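Local coordinates for protein ubiquitin-like-specific protease 2 (PDB 5LNB) that removes SUMO from modified proteins as a thiol protease of the C48 family, this chain carrying its Ulp1-type catalytic domain, at residues L272-L275 with Q276-I280; H77-S80 with S81-T85; I183-A186 with L187-S191; I35-Q38 with D39-C42. One frame throughout, in Å; residues are numbered along the deposited sequence.

Contact 1. Residues L272-L275 with Q276-I280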
ATOM      1  N   LEU A 272     -13.799   7.257  -7.397  1.00 30.72           N
ATOM      2  CA  LEU A 272     -13.437   8.638  -7.105  1.00 27.71           C
ATOM      3  C   LEU A 272     -14.526   9.593  -7.577  1.00 30.93           C
ATOM      4  O   LEU A 272     -15.014  10.432  -6.810  1.00 27.06           O
ATOM      5  CB  LEU A 272     -12.099   8.969  -7.763  1.00 27.09           C
ATOM      6  CG  LEU A 272     -10.854   8.644  -6.955  1.00 29.48           C
ATOM      7  CD1 LEU A 272      -9.602   9.048  -7.728  1.00 28.09           C
ATOM      8  CD2 LEU A 272     -10.917   9.368  -5.602  1.00 28.72           C
ATOM      9  N   LYS A 273     -14.922   9.469  -8.845  1.00 32.67           N
ATOM     10  CA  LYS A 273     -15.977  10.312  -9.389  1.00 33.86           C
ATOM     11  C   LYS A 273     -17.195  10.316  -8.474  1.00 35.82           C
ATOM     12  O   LYS A 273     -17.777  11.367  -8.196  1.00 36.42           O
ATOM     13  CB  LYS A 273     -16.352   9.829 -10.794  1.00 33.09           C
ATOM     14  CG  LYS A 273     -17.274  10.790 -11.534  1.00 41.82           C
ATOM     15  CD  LYS A 273     -16.628  12.169 -11.620  1.00 44.50           C
ATOM     16  CE  LYS A 273     -17.644  13.264 -11.876  1.00 46.16           C
ATOM     17  NZ  LYS A 273     -16.999  14.597 -11.752  1.00 45.01           N
ATOM     18  N   LEU A 274     -17.581   9.140  -7.984  1.00 34.29           N
ATOM     19  CA  LEU A 274     -18.733   9.039  -7.095  1.00 34.27           C
ATOM     20  C   LEU A 274     -18.474   9.766  -5.777  1.00 40.21           C
ATOM     21  O   LEU A 274     -19.329  10.522  -5.295  1.00 43.05           O
ATOM     22  CB  LEU A 274     -19.060   7.567  -6.861  1.00 38.63           C
ATOM     23  CG  LEU A 274     -20.329   7.147  -6.122  1.00 51.47           C
ATOM     24  CD1 LEU A 274     -21.437   8.182  -6.264  1.00 59.27           C
ATOM     25  CD2 LEU A 274     -20.776   5.793  -6.674  1.00 54.13           C
ATOM     26  N   LEU A 275     -17.295   9.552  -5.178  1.00 34.74           N
ATOM     27  CA  LEU A 275     -16.953  10.261  -3.949  1.00 34.49           C
ATOM     28  C   LEU A 275     -16.996  11.772  -4.150  1.00 41.00           C
ATOM     29  O   LEU A 275     -17.374  12.516  -3.234  1.00 35.38           O
ATOM     30  CB  LEU A 275     -15.571   9.831  -3.450  1.00 28.99           C
ATOM     31  CG  LEU A 275     -15.430   8.403  -2.913  1.00 30.91           C
ATOM     32  CD1 LEU A 275     -14.004   8.142  -2.446  1.00 26.87           C
ATOM     33  CD2 LEU A 275     -16.416   8.138  -1.779  1.00 28.03           C
ATOM     34  N   GLN A 276     -16.613  12.241  -5.339  1.00 37.42           N
ATOM     35  CA  GLN A 276     -16.646  13.670  -5.621  1.00 35.97           C
ATOM     36  C   GLN A 276     -18.081  14.171  -5.698  1.00 41.86           C
ATOM     37  O   GLN A 276     -18.413  15.232  -5.154  1.00 40.33           O
ATOM     38  CB  GLN A 276     -15.904  13.953  -6.923  1.00 35.10           C
ATOM     39  CG  GLN A 276     -15.470  15.384  -7.108  1.00 36.07           C
ATOM     40  CD  GLN A 276     -15.942  15.951  -8.423  1.00 37.70           C
ATOM     41  OE1 GLN A 276     -16.661  15.288  -9.167  1.00 42.78           O
ATOM     42  NE2 GLN A 276     -15.540  17.183  -8.720  1.00 36.35           N
ATOM     43  N   LEU A 277     -18.949  13.412  -6.368  1.00 39.24           N
ATOM     44  CA  LEU A 277     -20.337  13.828  -6.503  1.00 40.38           C
ATOM     45  C   LEU A 277     -21.008  13.951  -5.142  1.00 39.68           C
ATOM     46  O   LEU A 277     -21.770  14.894  -4.899  1.00 39.31           O
ATOM     47  CB  LEU A 277     -21.088  12.849  -7.406  1.00 38.53           C
ATOM     48  CG  LEU A 277     -20.673  12.978  -8.875  1.00 43.14           C
ATOM     49  CD1 LEU A 277     -21.316  11.893  -9.734  1.00 44.77           C
ATOM     50  CD2 LEU A 277     -21.049  14.366  -9.401  1.00 40.77           C
ATOM     51  N   ASN A 278     -20.732  13.016  -4.234  1.00 37.98           N
ATOM     52  CA  ASN A 278     -21.288  13.149  -2.893  1.00 44.45           C
ATOM     53  C   ASN A 278     -20.718  14.373  -2.183  1.00 41.37           C
ATOM     54  O   ASN A 278     -21.451  15.103  -1.508  1.00 43.87           O
ATOM     55  CB  ASN A 278     -21.034  11.878  -2.089  1.00 46.98           C
ATOM     56  CG  ASN A 278     -21.685  10.663  -2.715  1.00 53.57           C
ATOM     57  OD1 ASN A 278     -22.631  10.784  -3.490  1.00 57.92           O
ATOM     58  ND2 ASN A 278     -21.180   9.483  -2.380  1.00 56.76           N
ATOM     59  N   TYR A 279     -19.414  14.619  -2.337  1.00 38.08           N
ATOM     60  CA  TYR A 279     -18.800  15.807  -1.749  1.00 38.18           C
ATOM     61  C   TYR A 279     -19.469  17.079  -2.259  1.00 39.98           C
ATOM     62  O   TYR A 279     -19.780  17.987  -1.478  1.00 38.14           O
ATOM     63  CB  TYR A 279     -17.305  15.814  -2.057  1.00 28.68           C
ATOM     64  CG  TYR A 279     -16.528  17.001  -1.532  1.00 27.93           C
ATOM     65  CD1 TYR A 279     -16.495  17.296  -0.169  1.00 29.40           C
ATOM     66  CD2 TYR A 279     -15.791  17.807  -2.396  1.00 27.83           C
ATOM     67  CE1 TYR A 279     -15.769  18.380   0.317  1.00 27.75           C
ATOM     68  CE2 TYR A 279     -15.058  18.884  -1.925  1.00 31.66           C
ATOM     69  CZ  TYR A 279     -15.048  19.165  -0.570  1.00 35.25           C
ATOM     70  OH  TYR A 279     -14.324  20.238  -0.103  1.00 38.87           O
ATOM     71  N   ILE A 280     -19.692  17.166  -3.571  1.00 33.79           N
ATOM     72  CA  ILE A 280     -20.393  18.321  -4.121  1.00 35.92           C
ATOM     73  C   ILE A 280     -21.769  18.458  -3.481  1.00 43.39           C
ATOM     74  O   ILE A 280     -22.193  19.560  -3.111  1.00 43.54           O
ATOM     75  CB  ILE A 280     -20.499  18.221  -5.652  1.00 39.66           C
ATOM     76  CG1 ILE A 280     -19.129  18.427  -6.300  1.00 41.97           C
ATOM     77  CG2 ILE A 280     -21.499  19.242  -6.180  1.00 40.09           C
ATOM     78  CD1 ILE A 280     -19.120  18.105  -7.785  1.00 36.92           C
TER
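Lys273 and Gln276, three residues apart on helix 264-285, meet through their polar ends: Lys273 NZ donates to Gln276 OE1 over 2.7 Å. The ammonium comes in off the C=O direction and is tilted 25° from the carbonyl plane. Both side chains set CG anti to the backbone N (chi1 -170° in Lys273) and then bend at the second torsion, which turns the lysine forward over the next stretch of helix. Lys273 CE follows its nitrogen and comes to 3.5 Å from Gln276 OE1. The other end of this buried amide is also engaged, since Gln276 NE2 donates to Pro21 O; with a donor on the oxygen and an acceptor for the nitrogen, the amide is held against flipping. Under the side chains runs regular alpha-helical i to i+4 bonding, in which Gln276 N reaches Leu272 O at 2.8 Å and Leu277 N reaches Lys273 O at 3.0 Å. This part of helix 264-285 turns Leu272 and Leu275 to strand 23-26 and helix 51-67, while Leu274, Leu277 and Asn278 lie on the exposed side. Leu275 joins the next turn mainly through its backbone, its O accepting from Tyr279 N at 3.1 Å, while its side chain packs on Leu23, Tyr25 and Phe56. On the outer surface Leu274 CD1 lies 4.0 Å from Asn278 OD1, the leucine methyl crossing the end of the amide.

Contact 2. Residues H77-S80 with S81-T85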
ATOM      1  N   HIS A  77      -0.221  -0.529  10.094  1.00 25.51           N
ATOM      2  CA  HIS A  77       0.385   0.779   9.866  1.00 21.76           C
ATOM      3  C   HIS A  77       0.657   0.948   8.375  1.00 29.86           C
ATOM      4  O   HIS A  77       1.389   0.149   7.777  1.00 23.40           O
ATOM      5  CB  HIS A  77       1.677   0.946  10.656  1.00 23.32           C
ATOM      6  CG  HIS A  77       2.163   2.362  10.706  1.00 31.78           C
ATOM      7  ND1 HIS A  77       2.849   2.952   9.668  1.00 32.94           N
ATOM      8  CD2 HIS A  77       2.039   3.311  11.662  1.00 32.79           C
ATOM      9  CE1 HIS A  77       3.139   4.201   9.988  1.00 32.83           C
ATOM     10  NE2 HIS A  77       2.656   4.444  11.192  1.00 35.68           N
ATOM     11  N   LEU A  78       0.071   1.990   7.782  1.00 28.33           N
ATOM     12  CA  LEU A  78       0.208   2.274   6.358  1.00 19.51           C
ATOM     13  C   LEU A  78       1.211   3.401   6.175  1.00 19.59           C
ATOM     14  O   LEU A  78       0.996   4.513   6.662  1.00 23.60           O
ATOM     15  CB  LEU A  78      -1.136   2.656   5.732  1.00 18.14           C
ATOM     16  CG  LEU A  78      -1.083   3.199   4.301  1.00 21.99           C
ATOM     17  CD1 LEU A  78      -0.506   2.168   3.316  1.00 16.42           C
ATOM     18  CD2 LEU A  78      -2.452   3.652   3.818  1.00 22.76           C
ATOM     19  N   MET A  79       2.307   3.113   5.492  1.00 26.18           N
ATOM     20  CA  MET A  79       3.245   4.153   5.103  1.00 22.18           C
ATOM     21  C   MET A  79       2.775   4.799   3.811  1.00 26.90           C
ATOM     22  O   MET A  79       2.289   4.120   2.900  1.00 27.38           O
ATOM     23  CB  MET A  79       4.640   3.569   4.904  1.00 21.60           C
ATOM     24  CG  MET A  79       5.280   3.029   6.167  1.00 25.67           C
ATOM     25  SD  MET A  79       5.613   4.360   7.319  1.00 24.60           S
ATOM     26  CE  MET A  79       6.721   3.516   8.443  1.00 31.07           C
ATOM     27  N   SER A  80       2.912   6.116   3.727  1.00 23.23           N
ATOM     28  CA  SER A  80       2.743   6.742   2.427  1.00 23.77           C
ATOM     29  C   SER A  80       3.896   6.341   1.507  1.00 24.83           C
ATOM     30  O   SER A  80       4.978   5.940   1.963  1.00 24.21           O
ATOM     31  CB  SER A  80       2.677   8.261   2.558  1.00 23.15           C
ATOM     32  OG  SER A  80       3.962   8.832   2.421  1.00 26.40           O
ATOM     33  N   SER A  81       3.659   6.449   0.194  1.00 22.73           N
ATOM     34  CA  SER A  81       4.690   6.081  -0.773  1.00 20.02           C
ATOM     35  C   SER A  81       5.974   6.883  -0.594  1.00 22.97           C
ATOM     36  O   SER A  81       7.046   6.409  -0.982  1.00 24.69           O
ATOM     37  CB  SER A  81       4.175   6.269  -2.195  1.00 25.83           C
ATOM     38  OG  SER A  81       3.878   7.628  -2.444  1.00 26.42           O
ATOM     39  N   PHE A  82       5.900   8.081  -0.017  1.00 22.34           N
ATOM     40  CA  PHE A  82       7.108   8.879   0.150  1.00 24.93           C
ATOM     41  C   PHE A  82       8.041   8.350   1.229  1.00 22.25           C
ATOM     42  O   PHE A  82       9.209   8.747   1.240  1.00 22.52           O
ATOM     43  CB  PHE A  82       6.744  10.335   0.438  1.00 31.09           C
ATOM     44  CG  PHE A  82       6.060  11.011  -0.710  1.00 35.96           C
ATOM     45  CD1 PHE A  82       4.678  10.987  -0.820  1.00 33.23           C
ATOM     46  CD2 PHE A  82       6.799  11.644  -1.700  1.00 39.50           C
ATOM     47  CE1 PHE A  82       4.043  11.605  -1.877  1.00 31.82           C
ATOM     48  CE2 PHE A  82       6.165  12.264  -2.766  1.00 36.93           C
ATOM     49  CZ  PHE A  82       4.787  12.243  -2.853  1.00 33.47           C
ATOM     50  N   PHE A  83       7.584   7.443   2.103  1.00 19.31           N
ATOM     51  CA  PHE A  83       8.473   6.890   3.120  1.00 19.98           C
ATOM     52  C   PHE A  83       9.683   6.198   2.492  1.00 24.78           C
ATOM     53  O   PHE A  83      10.838   6.526   2.801  1.00 22.89           O
ATOM     54  CB  PHE A  83       7.711   5.921   4.029  1.00 21.19           C
ATOM     55  CG  PHE A  83       8.605   5.115   4.933  1.00 19.71           C
ATOM     56  CD1 PHE A  83       9.131   5.671   6.083  1.00 22.86           C
ATOM     57  CD2 PHE A  83       8.929   3.805   4.623  1.00 19.68           C
ATOM     58  CE1 PHE A  83       9.953   4.927   6.920  1.00 29.36           C
ATOM     59  CE2 PHE A  83       9.760   3.059   5.450  1.00 19.23           C
ATOM     60  CZ  PHE A  83      10.268   3.622   6.598  1.00 24.02           C
ATOM     61  N   TYR A  84       9.442   5.215   1.614  1.00 21.49           N
ATOM     62  CA  TYR A  84      10.568   4.472   1.052  1.00 17.74           C
ATOM     63  C   TYR A  84      11.503   5.401   0.301  1.00 17.75           C
ATOM     64  O   TYR A  84      12.728   5.309   0.438  1.00 28.60           O
ATOM     65  CB  TYR A  84      10.079   3.351   0.133  1.00 16.19           C
ATOM     66  CG  TYR A  84      11.199   2.521  -0.450  1.00 20.83           C
ATOM     67  CD1 TYR A  84      11.779   2.864  -1.669  1.00 24.59           C
ATOM     68  CD2 TYR A  84      11.659   1.388   0.201  1.00 16.77           C
ATOM     69  CE1 TYR A  84      12.795   2.108  -2.219  1.00 25.14           C
ATOM     70  CE2 TYR A  84      12.675   0.623  -0.333  1.00 19.29           C
ATOM     71  CZ  TYR A  84      13.241   0.984  -1.541  1.00 23.90           C
ATOM     72  OH  TYR A  84      14.257   0.232  -2.078  1.00 24.61           O
ATOM     73  N   THR A  85      10.944   6.319  -0.483  1.00 22.43           N
ATOM     74  CA  THR A  85      11.777   7.273  -1.206  1.00 20.26           C
ATOM     75  C   THR A  85      12.648   8.080  -0.251  1.00 27.17           C
ATOM     76  O   THR A  85      13.828   8.330  -0.526  1.00 21.50           O
ATOM     77  CB  THR A  85      10.885   8.186  -2.038  1.00 24.99           C
ATOM     78  OG1 THR A  85      10.140   7.384  -2.965  1.00 27.38           O
ATOM     79  CG2 THR A  85      11.721   9.229  -2.792  1.00 29.50           C
TER
HETATM   80  O   HOH W   1       6.840   3.910   1.206  1.00 17.40           O
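Met79 lies across the ring of Phe83 where the chain leaves strand 76-78, at an outer edge of the mixed five-stranded sheet, and enters helix 82-87 through a serine-capped turn, an ST turn at Ser80. The apolar part is a Met-aromatic contact over one ring face. Met79 CE stands 3.9 Å from the Phe83 ring centroid, close to the ring normal, in a CH-pi contact, and SD sits over the same face, 4.1 Å from the centroid. A bend at chi2 (-66°) folds the thioether back across the ring instead of past it. Phe83 also meets Phe181 and Trp101 edge-to-face, and an alanine here would probably leave the Met79 thioether without its aromatic face and open a gap between it and those two rings. The polar part centres on Ser80. Its carbonyl O accepts from Phe83 N at 3.0 Å, the donor standing well above the carbonyl plane, and a water lies 2.9 Å from the same O. That water accepts from Tyr84 N, giving a first-turn amide of the helix a partner. The capping bond runs from Phe82 N to Ser80 OG, 3.2 Å long and bent to 136° at the hydrogen.

Contact 3. Residues I183-A186 with L187-S191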
ATOM      1  N   ILE A 183      16.099  -3.084  11.568  1.00 20.60           N
ATOM      2  CA  ILE A 183      17.119  -3.369  12.566  1.00 21.83           C
ATOM      3  C   ILE A 183      17.405  -2.126  13.393  1.00 21.93           C
ATOM      4  O   ILE A 183      17.474  -2.181  14.625  1.00 24.45           O
ATOM      5  CB  ILE A 183      18.388  -3.906  11.884  1.00 23.10           C
ATOM      6  CG1 ILE A 183      18.115  -5.291  11.299  1.00 23.51           C
ATOM      7  CG2 ILE A 183      19.543  -3.959  12.867  1.00 24.53           C
ATOM      8  CD1 ILE A 183      19.288  -5.868  10.528  1.00 24.97           C
ATOM      9  N   SER A 184      17.569  -0.985  12.721  1.00 24.79           N
ATOM     10  CA  SER A 184      17.815   0.268  13.422  1.00 22.48           C
ATOM     11  C   SER A 184      16.601   0.676  14.240  1.00 23.66           C
ATOM     12  O   SER A 184      16.728   1.095  15.398  1.00 21.86           O
ATOM     13  CB  SER A 184      18.178   1.361  12.421  1.00 23.62           C
ATOM     14  OG  SER A 184      19.352   1.013  11.712  1.00 27.96           O
ATOM     15  N   TYR A 185      15.411   0.564  13.644  1.00 23.08           N
ATOM     16  CA  TYR A 185      14.182   0.869  14.364  1.00 23.62           C
ATOM     17  C   TYR A 185      14.091   0.065  15.653  1.00 21.60           C
ATOM     18  O   TYR A 185      13.801   0.610  16.722  1.00 24.90           O
ATOM     19  CB  TYR A 185      12.974   0.593  13.467  1.00 22.81           C
ATOM     20  CG  TYR A 185      11.670   1.090  14.034  1.00 21.47           C
ATOM     21  CD1 TYR A 185      10.914   0.288  14.884  1.00 18.09           C
ATOM     22  CD2 TYR A 185      11.196   2.369  13.732  1.00 18.10           C
ATOM     23  CE1 TYR A 185       9.716   0.739  15.414  1.00 23.39           C
ATOM     24  CE2 TYR A 185       9.985   2.828  14.249  1.00 17.68           C
ATOM     25  CZ  TYR A 185       9.255   2.009  15.096  1.00 22.92           C
ATOM     26  OH  TYR A 185       8.059   2.436  15.631  1.00 27.93           O
ATOM     27  N   ALA A 186      14.331  -1.246  15.562  1.00 23.56           N
ATOM     28  CA  ALA A 186      14.266  -2.109  16.738  1.00 24.25           C
ATOM     29  C   ALA A 186      15.210  -1.628  17.834  1.00 25.50           C
ATOM     30  O   ALA A 186      14.849  -1.611  19.019  1.00 24.22           O
ATOM     31  CB  ALA A 186      14.603  -3.547  16.339  1.00 21.67           C
ATOM     32  N   LEU A 187      16.436  -1.261  17.461  1.00 26.75           N
ATOM     33  CA  LEU A 187      17.402  -0.807  18.451  1.00 28.28           C
ATOM     34  C   LEU A 187      16.983   0.533  19.039  1.00 28.86           C
ATOM     35  O   LEU A 187      17.068   0.742  20.254  1.00 23.84           O
ATOM     36  CB  LEU A 187      18.790  -0.716  17.816  1.00 24.16           C
ATOM     37  CG  LEU A 187      19.908  -0.320  18.782  1.00 30.90           C
ATOM     38  CD1 LEU A 187      20.127  -1.394  19.839  1.00 26.62           C
ATOM     39  CD2 LEU A 187      21.213  -0.045  18.048  1.00 31.91           C
ATOM     40  N   ASP A 188      16.507   1.439  18.187  1.00 23.80           N
ATOM     41  CA  ASP A 188      16.140   2.779  18.619  1.00 22.08           C
ATOM     42  C   ASP A 188      14.925   2.759  19.541  1.00 26.06           C
ATOM     43  O   ASP A 188      14.957   3.338  20.629  1.00 28.84           O
ATOM     44  CB  ASP A 188      15.869   3.646  17.390  1.00 24.75           C
ATOM     45  CG  ASP A 188      15.488   5.072  17.741  1.00 32.63           C
ATOM     46  OD1 ASP A 188      15.876   5.551  18.831  1.00 34.56           O
ATOM     47  OD2 ASP A 188      14.801   5.714  16.915  1.00 31.81           O
ATOM     48  N   LYS A 189      13.833   2.119  19.120  1.00 21.27           N
ATOM     49  CA  LYS A 189      12.600   2.254  19.892  1.00 26.73           C
ATOM     50  C   LYS A 189      12.527   1.274  21.050  1.00 26.99           C
ATOM     51  O   LYS A 189      11.942   1.604  22.085  1.00 24.02           O
ATOM     52  CB  LYS A 189      11.359   2.064  19.012  1.00 24.49           C
ATOM     53  CG  LYS A 189      11.253   3.009  17.830  1.00 25.72           C
ATOM     54  CD  LYS A 189      11.364   4.443  18.258  1.00 29.96           C
ATOM     55  CE  LYS A 189      11.158   5.378  17.077  1.00 33.66           C
ATOM     56  NZ  LYS A 189      11.480   6.791  17.459  1.00 32.78           N
ATOM     57  N   TYR A 190      13.084   0.070  20.896  1.00 22.59           N
ATOM     58  CA  TYR A 190      12.925  -0.969  21.899  1.00 23.67           C
ATOM     59  C   TYR A 190      14.235  -1.495  22.460  1.00 25.26           C
ATOM     60  O   TYR A 190      14.200  -2.401  23.290  1.00 28.48           O
ATOM     61  CB  TYR A 190      12.131  -2.154  21.336  1.00 23.47           C
ATOM     62  CG  TYR A 190      10.943  -1.782  20.492  1.00 25.87           C
ATOM     63  CD1 TYR A 190       9.761  -1.310  21.078  1.00 23.00           C
ATOM     64  CD2 TYR A 190      10.989  -1.915  19.101  1.00 22.01           C
ATOM     65  CE1 TYR A 190       8.655  -0.982  20.292  1.00 21.84           C
ATOM     66  CE2 TYR A 190       9.896  -1.579  18.309  1.00 20.67           C
ATOM     67  CZ  TYR A 190       8.736  -1.113  18.907  1.00 20.73           C
ATOM     68  OH  TYR A 190       7.658  -0.790  18.114  1.00 20.06           O
ATOM     69  N   SER A 191      15.383  -0.969  22.042  1.00 24.67           N
ATOM     70  CA  SER A 191      16.672  -1.457  22.528  1.00 25.90           C
ATOM     71  C   SER A 191      16.857  -2.945  22.243  1.00 26.69           C
ATOM     72  O   SER A 191      17.502  -3.663  23.011  1.00 33.60           O
ATOM     73  CB  SER A 191      16.838  -1.176  24.025  1.00 27.09           C
ATOM     74  OG  SER A 191      16.951   0.212  24.246  1.00 30.82           O
TER
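Tyr185 and Lys189, one turn apart near the end of helix 172-190, are joined twice. Lys189 N donates to Tyr185 O at 2.8 Å, almost straight (176° at the hydrogen), and the aliphatic part of the lysine covers the Tyr185 ring, with CG 3.7 Å from its centroid in a CH-pi contact. Chi1 of -58° puts Lys189 CG beside the backbone N and over the ring, and the chi2 bend brings CE to 4.0 Å from Tyr185 CE2. Lys189 NZ makes a salt bridge with the adjacent Asp188 OD2 at 3.5 Å; the same carboxylate oxygen accepts a hydrogen bond from the Tyr95 hydroxyl and forms a salt bridge with Lys99, so its negative charge is probably well compensated. Tyr190 presents its ring obliquely to Tyr185, Tyr190 CE2 lying 3.7 Å from Tyr185 CE1. Both phenols find their partners in the loop at 102-108: Tyr185 OH bonds Thr105 OG1 and Leu107 N, and Tyr190 OH bonds Asp106 OD1 and Phe108 N. Asp188 N donates to Ser184 O at 2.8 Å and Leu187 N to Ile183 O at 3.2 Å. Tyr190 N reaches Ala186 O at 3.1 Å from above the carbonyl plane, as the helix begins to unwind. Ser191 turns to positive phi and ends it. This is the last turn of the crossover helix in the beta-alpha-beta unit of parallel strands 159-164 and 199-203, within the Ulp1-family catalytic domain.

Contact 4. Residues I35-Q38 with D39-C42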
ATOM      1  N   ILE A  35      -7.932  15.316  -3.656  1.00 31.85           N
ATOM      2  CA  ILE A  35      -7.667  14.713  -4.958  1.00 29.13           C
ATOM      3  C   ILE A  35      -8.066  15.726  -6.015  1.00 28.77           C
ATOM      4  O   ILE A  35      -9.256  16.042  -6.155  1.00 29.41           O
ATOM      5  CB  ILE A  35      -8.429  13.396  -5.146  1.00 27.63           C
ATOM      6  CG1 ILE A  35      -7.987  12.370  -4.098  1.00 32.65           C
ATOM      7  CG2 ILE A  35      -8.264  12.896  -6.579  1.00 23.81           C
ATOM      8  CD1 ILE A  35      -6.505  12.104  -4.101  1.00 35.08           C
ATOM      9  N   THR A  36      -7.086  16.231  -6.764  1.00 29.13           N
ATOM     10  CA  THR A  36      -7.350  17.218  -7.800  1.00 28.39           C
ATOM     11  C   THR A  36      -7.546  16.537  -9.151  1.00 38.75           C
ATOM     12  O   THR A  36      -7.307  15.335  -9.313  1.00 31.05           O
ATOM     13  CB  THR A  36      -6.215  18.241  -7.900  1.00 33.39           C
ATOM     14  OG1 THR A  36      -5.045  17.608  -8.431  1.00 35.99           O
ATOM     15  CG2 THR A  36      -5.900  18.869  -6.536  1.00 31.79           C
ATOM     16  N   ASN A  37      -7.985  17.335 -10.136  1.00 29.81           N
ATOM     17  CA  ASN A  37      -8.125  16.809 -11.487  1.00 30.12           C
ATOM     18  C   ASN A  37      -6.784  16.333 -12.028  1.00 38.54           C
ATOM     19  O   ASN A  37      -6.713  15.313 -12.720  1.00 37.01           O
ATOM     20  CB  ASN A  37      -8.730  17.861 -12.415  1.00 32.37           C
ATOM     21  CG  ASN A  37      -8.927  17.338 -13.828  1.00 37.13           C
ATOM     22  OD1 ASN A  37      -9.739  16.446 -14.054  1.00 34.70           O
ATOM     23  ND2 ASN A  37      -8.177  17.884 -14.781  1.00 34.27           N
ATOM     24  N   GLN A  38      -5.707  17.058 -11.714  1.00 41.08           N
ATOM     25  CA  GLN A  38      -4.376  16.636 -12.129  1.00 41.77           C
ATOM     26  C   GLN A  38      -4.057  15.222 -11.643  1.00 42.30           C
ATOM     27  O   GLN A  38      -3.352  14.477 -12.329  1.00 36.51           O
ATOM     28  CB  GLN A  38      -3.338  17.641 -11.616  1.00 42.47           C
ATOM     29  CG  GLN A  38      -2.126  17.830 -12.517  1.00 53.70           C
ATOM     30  CD  GLN A  38      -2.467  18.433 -13.883  1.00 69.34           C
ATOM     31  OE1 GLN A  38      -1.709  18.272 -14.844  1.00 80.63           O
ATOM     32  NE2 GLN A  38      -3.602  19.133 -13.974  1.00 64.97           N
ATOM     33  N   ASP A  39      -4.574  14.830 -10.469  1.00 38.86           N
ATOM     34  CA  ASP A  39      -4.372  13.468  -9.968  1.00 34.61           C
ATOM     35  C   ASP A  39      -5.345  12.493 -10.619  1.00 31.67           C
ATOM     36  O   ASP A  39      -4.960  11.406 -11.064  1.00 31.55           O
ATOM     37  CB  ASP A  39      -4.549  13.426  -8.442  1.00 36.81           C
ATOM     38  CG  ASP A  39      -3.696  14.451  -7.716  1.00 42.01           C
ATOM     39  OD1 ASP A  39      -2.513  14.603  -8.077  1.00 48.46           O
ATOM     40  OD2 ASP A  39      -4.210  15.108  -6.783  1.00 47.10           O
ATOM     41  N   PHE A  40      -6.619  12.879 -10.670  1.00 26.49           N
ATOM     42  CA  PHE A  40      -7.673  12.021 -11.196  1.00 29.76           C
ATOM     43  C   PHE A  40      -7.407  11.609 -12.645  1.00 31.04           C
ATOM     44  O   PHE A  40      -7.768  10.500 -13.055  1.00 26.99           O
ATOM     45  CB  PHE A  40      -9.006  12.771 -11.050  1.00 31.23           C
ATOM     46  CG  PHE A  40     -10.187  12.093 -11.686  1.00 31.12           C
ATOM     47  CD1 PHE A  40     -10.843  11.055 -11.040  1.00 34.01           C
ATOM     48  CD2 PHE A  40     -10.668  12.525 -12.910  1.00 29.71           C
ATOM     49  CE1 PHE A  40     -11.941  10.441 -11.621  1.00 28.18           C
ATOM     50  CE2 PHE A  40     -11.764  11.917 -13.491  1.00 30.96           C
ATOM     51  CZ  PHE A  40     -12.402  10.876 -12.844  1.00 30.11           C
ATOM     52  N   LYS A  41      -6.763  12.472 -13.431  1.00 28.66           N
ATOM     53  CA  LYS A  41      -6.661  12.212 -14.863  1.00 30.61           C
ATOM     54  C   LYS A  41      -5.694  11.079 -15.192  1.00 32.64           C
ATOM     55  O   LYS A  41      -5.726  10.569 -16.319  1.00 36.04           O
ATOM     56  CB  LYS A  41      -6.235  13.480 -15.601  1.00 30.75           C
ATOM     57  CG  LYS A  41      -4.744  13.735 -15.556  1.00 36.74           C
ATOM     58  CD  LYS A  41      -4.430  15.125 -16.060  1.00 49.58           C
ATOM     59  CE  LYS A  41      -2.939  15.389 -16.033  1.00 56.15           C
ATOM     60  NZ  LYS A  41      -2.637  16.788 -16.446  1.00 64.21           N
ATOM     61  N   CYS A  42      -4.836  10.674 -14.252  1.00 31.25           N
ATOM     62  CA  CYS A  42      -3.938   9.561 -14.531  1.00 34.16           C
ATOM     63  C   CYS A  42      -4.680   8.237 -14.631  1.00 35.70           C
ATOM     64  O   CYS A  42      -4.122   7.272 -15.159  1.00 37.97           O
ATOM     65  CB  CYS A  42      -2.836   9.477 -13.471  1.00 27.25           C
ATOM     66  SG  CYS A  42      -3.365   8.840 -11.871  1.00 34.74           S
TER
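Thr36 and Asp39 make a local helix-capping contact at the start of the short helix 37-40, directly after strand 32-35 of the two-stranded antiparallel sheet. Asp39 reaches back with its carboxylate, and OD2 accepts from Thr36 N at 3.1 Å. The bond is nearly straight, 166° at the hydrogen, and arrives on the anti side of the carboxylate, 31° out of its plane. Asp39 sets CG beside its own backbone N (chi1 -53°), which swings the acid toward the N-cap. Thr36 OG1 also lies 3.1 Å from Asp39 OD2, a weak bond whose proton is not settled. In return the Thr36 carbonyl O receives Phe40 N at 2.9 Å, in the carbonyl plane, and Asp39 N weakly. Replacing Asp39 with an alanine would probably leave Thr36 N without this acceptor and remove a negative charge likely to suit a helix start. Asp39 CB rests 4.2 Å from Ile35 CG2, while Ile35 packs further on Ile53 and Phe56. Phe40 stacks on Phe19, and Lys41 N continues the turn to Asn37 O at 2.9 Å. A threonine N-cap whose N-H bonds the acid three residues on forms one half of a capping box, consistent with that motif.

Overall arrangement
Contact 2 is central, about 8 Å from the chain centre and largely buried; the other three lie 19 to 23 Å out, partly buried. Contacts 1 and 4 share one side of the protein and touch, Leu272 CD1 lying 4.1 Å from Phe40 CD1; both contacts pack on helix 51-67, through Leu272 and Leu275 and through Ile35 and Asp39. Contact 3 is on the opposite side, its centre about 43 Å from that of contact 1. Chemistry follows place: contacts 2 and 4 begin helices after strands and rely on capping, the interior one adding a sulfur-aromatic pair; contact 1 lies within a long helix, contact 3 at the end of one, and their lysines meet an amide or a phenol ring.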